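Local coordinates for centromeric protein-C, isoform A (Drosophila melanogaster, PDB 6O2K), which probably acts as an adaptor linking chromatin to other kinetochore proteins, with the cupin domain in this chain forming a dimer, at residues 28-31 and 32-35. Numbering follows the deposited sequence.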
ATOM      1  N   ALA B  28      10.186  -6.997  13.463  1.00 32.82           N
ATOM      2  CA  ALA B  28       9.561  -6.048  14.369  1.00 35.61           C
ATOM      3  C   ALA B  28      10.482  -4.848  14.603  1.00 32.51           C
ATOM      4  O   ALA B  28      11.609  -4.783  14.104  1.00 33.98           O
ATOM      5  CB  ALA B  28       9.186  -6.738  15.681  1.00 38.53           C
ATOM      6  N   SER B  29       9.991  -3.871  15.363  1.00 28.01           N
ATOM      7  CA  SER B  29      10.792  -2.716  15.738  0.51 28.54           C
ATOM      8  C   SER B  29      10.296  -2.202  17.081  1.00 28.67           C
ATOM      9  O   SER B  29       9.140  -2.405  17.446  1.00 28.68           O
ATOM     10  CB  SER B  29      10.727  -1.613  14.674  0.51 29.99           C
ATOM     11  OG  SER B  29       9.646  -0.731  14.913  0.51 27.15           O
ATOM     12  N   MET B  30      11.193  -1.555  17.835  1.00 24.81           N
ATOM     13  CA  MET B  30      10.761  -1.000  19.118  1.00 24.71           C
ATOM     14  C   MET B  30       9.736   0.116  18.934  1.00 26.74           C
ATOM     15  O   MET B  30       8.982   0.429  19.869  1.00 26.27           O
ATOM     16  CB  MET B  30      11.958  -0.491  19.912  1.00 23.38           C
ATOM     17  CG  MET B  30      12.871  -1.623  20.417  1.00 24.39           C
ATOM     18  SD  MET B  30      12.069  -2.713  21.622  1.00 26.97           S
ATOM     19  CE  MET B  30      12.080  -1.643  23.063  1.00 26.93           C
ATOM     20  N   SER B  31       9.666   0.695  17.739  1.00 20.95           N
ATOM     21  CA  SER B  31       8.630   1.681  17.465  1.00 20.34           C
ATOM     22  C   SER B  31       7.222   1.091  17.502  1.00 22.07           C
ATOM     23  O   SER B  31       6.253   1.864  17.515  1.00 19.98           O
ATOM     24  CB  SER B  31       8.878   2.343  16.109  1.00 24.08           C
ATOM     25  OG  SER B  31      10.105   3.050  16.125  1.00 26.95           O
ATOM     26  N   ASP B  32       7.073  -0.244  17.541  1.00 20.55           N
ATOM     27  CA  ASP B  32       5.725  -0.785  17.699  1.00 20.65           C
ATOM     28  C   ASP B  32       5.174  -0.534  19.087  1.00 21.60           C
ATOM     29  O   ASP B  32       4.004  -0.864  19.341  1.00 21.86           O
ATOM     30  CB  ASP B  32       5.664  -2.291  17.369  1.00 21.94           C
ATOM     31  CG  ASP B  32       6.501  -3.173  18.324  1.00 25.69           C
ATOM     32  OD1 ASP B  32       6.792  -2.772  19.465  1.00 22.79           O
ATOM     33  OD2 ASP B  32       6.845  -4.308  17.926  1.00 24.51           O
ATOM     34  N   GLU B  33       5.973   0.052  19.983  1.00 22.22           N
ATOM     35  CA  GLU B  33       5.395   0.550  21.222  1.00 23.14           C
ATOM     36  C   GLU B  33       4.631   1.862  21.025  1.00 22.70           C
ATOM     37  O   GLU B  33       3.895   2.269  21.934  1.00 23.48           O
ATOM     38  CB  GLU B  33       6.493   0.718  22.288  1.00 24.10           C
ATOM     39  CG  GLU B  33       7.079  -0.626  22.757  1.00 24.91           C
ATOM     40  CD  GLU B  33       8.004  -0.503  23.964  1.00 26.09           C
ATOM     41  OE1 GLU B  33       8.805   0.466  24.051  1.00 26.00           O
ATOM     42  OE2 GLU B  33       7.930  -1.378  24.839  1.00 27.22           O
ATOM     43  N   ASN B  34       4.747   2.500  19.864  1.00 21.61           N
ATOM     44  CA  ASN B  34       4.148   3.818  19.636  1.00 21.81           C
ATOM     45  C   ASN B  34       2.683   3.684  19.221  1.00 20.98           C
ATOM     46  O   ASN B  34       2.348   2.865  18.357  1.00 20.35           O
ATOM     47  CB  ASN B  34       4.918   4.591  18.565  1.00 20.41           C
ATOM     48  CG  ASN B  34       6.321   4.985  19.011  1.00 21.11           C
ATOM     49  OD1 ASN B  34       6.652   4.929  20.198  1.00 22.80           O
ATOM     50  ND2 ASN B  34       7.143   5.400  18.057  1.00 21.94           N
ATOM     51  N   ALA B  35       1.817   4.500  19.836  1.00 21.54           N
ATOM     52  CA  ALA B  35       0.378   4.363  19.618  1.00 27.29           C
ATOM     53  C   ALA B  35       0.009   4.509  18.145  1.00 25.02           C
ATOM     54  O   ALA B  35      -0.881   3.802  17.653  1.00 24.21           O
ATOM     55  CB  ALA B  35      -0.387   5.385  20.462  1.00 29.89           C
TER
HETATM   56  O   HOH W   1       9.680   1.917  21.993  1.00 21.54           O
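Met30 O takes two donors at once: the backbone N of Glu33 at 3.0 Å, in a nearly straight bond (168° at the hydrogen), and a water 2.7 Å away. The same water gives its other hydrogen to Glu33 OE1, also at 2.7 Å, and so ties the carboxylate of Glu33 back to the carbonyl oxygen that already accepts the residue's own N-H. The Glu33 side chain, extended beyond CG, places OE1 where the water can meet it and lies alongside that of Met30, the two pointing the same way. Met30, by contrast, is bent at both chi2 and chi3, which brings CE to 4.0 Å from Glu33 OE1, a loose contact at an exposed edge.

One residue further on, Asn34 N reaches Ser31 O at 2.9 Å. These successive i to i+3 bonds define a short 3-10 turn, set in the loop between helix 6-19 and strand 37-38, well away from the centre of the chain; in the cupin dimer it lies against the second subunit. With CG anti to its carbonyl carbon and beside the backbone N (chi1 -68°), Asn34 packs against the turn: its CB is 3.2 Å from Ser31 O, and its ND2 sits 4.0 Å from Ser31 CB. That amide nitrogen donates to Ser109 OG and His108 O of the second subunit, while Ser31 OG bonds to Val110 N of the same neighbour and Ala28 O, at the start of 28-31, accepts a bond from its Arg112 NH1. A leucine in place of Asn34 would probably leave Ser109 OG and His108 O of the second subunit without this donor, and set an apolar branch among polar groups.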